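Xylanase and alpha-amylase inhibitor protein (Scadoxus multiflorus, PDB 3MU7) probably inhibits xylanases and alpha-amylases and has the TIM-barrel fold of glycosyl hydrolase family 18. Local coordinates at residues 124-129 with 178-183. Numbering follows the deposited sequence.
Sequences HIEHGG and WVQFYN
The amide of Q180 ends obliquely beside the imidazole of H124 and meets the carboxylate of E126 there. Its nitrogen makes the one hydrogen bond across the two segments, Q180 NE2 to E126 OE1 at 3.1 Å. The bond is fairly straight, 162° at the hydrogen, and uses the syn lone pair of OE1; the acceptor lies close to the amide plane, yet carboxylate and amide stand almost perpendicular, 89° apart. Q180 spans the gap because its CG is anti to the carbonyl carbon (chi1 -58°) and the chain then runs extended, whereas E126 bends at chi2 to bring OE1 across. H124 adds a van der Waals touch, NE2 to Q180 NE2 at 3.8 Å, while its ND1 is hydrogen-bonded to the hydroxyl of Y8. A second acceptor, the carbonyl O of A155, also takes a bond from Q180 NE2, so two partners fix the rotation of this buried amide. With an alanine at Q180, OE1 of E126 and the carbonyl of A155 would probably both lose their amide donor, and a gap is likely to open beside the H124 ring. The sequence DGIDFHIE corresponds to the DGxDxDxE signature of family 18 chitinases except that H124 replaces its last aspartate; E126 stands where active relatives have their acid glutamate. The backbones stay apart, the nearest CA atoms, those of H124 and W178, being 9.7 Å from each other. Strand 151-154 runs between strands 120-125 and 176-180, parallel to both, and the side chains meet across its end at the C-terminal mouth of the barrel, while helix 195-207 packs on V179 and F181.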
loop_
_atom_site.group_PDB
_atom_site.type_symbol
_atom_site.label_atom_id
_atom_site.label_comp_id
_atom_site.label_asym_id
_atom_site.label_seq_id
_atom_site.Cartn_x
_atom_site.Cartn_y
_atom_site.Cartn_z
ATOM N N HIS A 124 1.351 -3.866 4.911
ATOM C CA HIS A 124 0.677 -4.913 4.124
ATOM C C HIS A 124 0.872 -6.251 4.852
ATOM O O HIS A 124 1.458 -7.205 4.329
ATOM C CB HIS A 124 1.240 -4.941 2.695
ATOM C CG HIS A 124 0.422 -5.728 1.710
ATOM N ND1 HIS A 124 -0.204 -5.132 0.637
ATOM C CD2 HIS A 124 0.150 -7.053 1.616
ATOM C CE1 HIS A 124 -0.831 -6.055 -0.073
ATOM N NE2 HIS A 124 -0.631 -7.228 0.497
ATOM N N ILE A 125 0.367 -6.305 6.080
ATOM C CA ILE A 125 0.560 -7.454 6.960
ATOM C C ILE A 125 -0.530 -8.473 6.690
ATOM O O ILE A 125 -1.703 -8.237 6.995
ATOM C CB ILE A 125 0.579 -7.027 8.446
ATOM C CG1 ILE A 125 1.606 -5.905 8.691
ATOM C CG2 ILE A 125 0.805 -8.234 9.354
ATOM C CD1 ILE A 125 3.024 -6.183 8.166
ATOM N N GLU A 126 -0.126 -9.607 6.124
ATOM C CA GLU A 126 -1.059 -10.604 5.622
ATOM C C GLU A 126 -1.116 -11.862 6.488
ATOM O O GLU A 126 -1.949 -12.734 6.253
ATOM C CB GLU A 126 -0.713 -10.944 4.166
ATOM C CG GLU A 126 -1.811 -11.681 3.397
ATOM C CD GLU A 126 -3.072 -10.821 3.121
ATOM O OE1 GLU A 126 -2.939 -9.721 2.494
ATOM O OE2 GLU A 126 -4.145 -11.252 3.497
ATOM N N HIS A 127 -0.245 -11.974 7.481
ATOM C CA HIS A 127 -0.230 -13.093 8.415
ATOM C C HIS A 127 0.422 -12.643 9.699
ATOM O O HIS A 127 1.161 -11.712 9.730
ATOM C CB HIS A 127 0.517 -14.304 7.817
ATOM C CG HIS A 127 1.980 -14.070 7.633
ATOM N ND1 HIS A 127 2.562 -13.908 6.412
ATOM C CD2 HIS A 127 2.969 -13.965 8.537
ATOM C CE1 HIS A 127 3.857 -13.749 6.566
ATOM N NE2 HIS A 127 4.124 -13.726 7.846
ATOM N N GLY A 128 0.179 -13.424 10.724
ATOM C CA GLY A 128 0.867 -13.272 11.983
ATOM C C GLY A 128 0.192 -12.421 13.024
ATOM O O GLY A 128 0.078 -12.868 14.206
ATOM N N GLY A 129 -0.285 -11.240 12.581
ATOM C CA GLY A 129 -0.623 -10.122 13.492
ATOM C C GLY A 129 -1.851 -10.481 14.232
ATOM O O GLY A 129 -2.442 -11.473 13.886
ATOM N N TRP A 178 -6.077 1.109 2.153
ATOM C CA TRP A 178 -6.623 0.556 0.910
ATOM C C TRP A 178 -7.035 -0.863 1.220
ATOM O O TRP A 178 -6.204 -1.719 1.558
ATOM C CB TRP A 178 -5.637 0.600 -0.269
ATOM C CG TRP A 178 -4.250 0.996 0.110
ATOM C CD1 TRP A 178 -3.282 0.190 0.641
ATOM C CD2 TRP A 178 -3.677 2.306 0.010
ATOM N NE1 TRP A 178 -2.142 0.925 0.883
ATOM C CE2 TRP A 178 -2.358 2.224 0.503
ATOM C CE3 TRP A 178 -4.151 3.544 -0.449
ATOM C CZ2 TRP A 178 -1.503 3.332 0.545
ATOM C CZ3 TRP A 178 -3.304 4.646 -0.394
ATOM C CH2 TRP A 178 -1.996 4.532 0.095
ATOM N N VAL A 179 -8.335 -1.102 1.139
ATOM C CA VAL A 179 -8.892 -2.408 1.444
ATOM C C VAL A 179 -8.781 -3.297 0.210
ATOM O O VAL A 179 -9.152 -2.881 -0.894
ATOM C CB VAL A 179 -10.366 -2.275 1.883
ATOM C CG1 VAL A 179 -10.955 -3.625 2.218
ATOM C CG2 VAL A 179 -10.495 -1.325 3.078
ATOM N N GLN A 180 -8.289 -4.519 0.396
ATOM C CA GLN A 180 -8.152 -5.456 -0.710
ATOM C C GLN A 180 -9.486 -6.114 -1.022
ATOM O O GLN A 180 -9.850 -7.118 -0.403
ATOM C CB GLN A 180 -7.118 -6.525 -0.387
ATOM C CG GLN A 180 -5.735 -6.005 -0.070
ATOM C CD GLN A 180 -4.812 -7.140 0.289
ATOM O OE1 GLN A 180 -4.600 -8.055 -0.513
ATOM N NE2 GLN A 180 -4.266 -7.109 1.493
ATOM N N PHE A 181 -10.223 -5.540 -1.967
ATOM C CA PHE A 181 -11.476 -6.152 -2.408
ATOM C C PHE A 181 -11.196 -7.187 -3.495
ATOM O O PHE A 181 -11.685 -7.093 -4.619
ATOM C CB PHE A 181 -12.475 -5.081 -2.852
ATOM C CG PHE A 181 -12.934 -4.183 -1.734
ATOM C CD1 PHE A 181 -13.779 -4.661 -0.742
ATOM C CD2 PHE A 181 -12.525 -2.858 -1.678
ATOM C CE1 PHE A 181 -14.205 -3.830 0.290
ATOM C CE2 PHE A 181 -12.957 -2.025 -0.657
ATOM C CZ PHE A 181 -13.798 -2.511 0.328
ATOM N N TYR A 182 -10.381 -8.171 -3.143
ATOM C CA TYR A 182 -10.032 -9.252 -4.060
ATOM C C TYR A 182 -9.449 -10.402 -3.260
ATOM O O TYR A 182 -9.196 -10.263 -2.056
ATOM C CB TYR A 182 -9.081 -8.783 -5.177
ATOM C CG TYR A 182 -7.870 -7.996 -4.723
ATOM C CD1 TYR A 182 -6.667 -8.635 -4.470
ATOM C CD2 TYR A 182 -7.926 -6.607 -4.565
ATOM C CE1 TYR A 182 -5.549 -7.924 -4.061
ATOM C CE2 TYR A 182 -6.808 -5.890 -4.153
ATOM C CZ TYR A 182 -5.630 -6.554 -3.904
ATOM O OH TYR A 182 -4.533 -5.828 -3.493
ATOM N N ASN A 183 -9.266 -11.548 -3.917
ATOM C CA ASN A 183 -8.874 -12.793 -3.241
ATOM C C ASN A 183 -9.717 -13.080 -2.006
ATOM O O ASN A 183 -9.198 -13.515 -0.977
ATOM C CB ASN A 183 -7.390 -12.773 -2.861
ATOM C CG ASN A 183 -6.491 -12.677 -4.062
ATOM O OD1 ASN A 183 -6.756 -13.288 -5.097
ATOM N ND2 ASN A 183 -5.432 -11.890 -3.946
#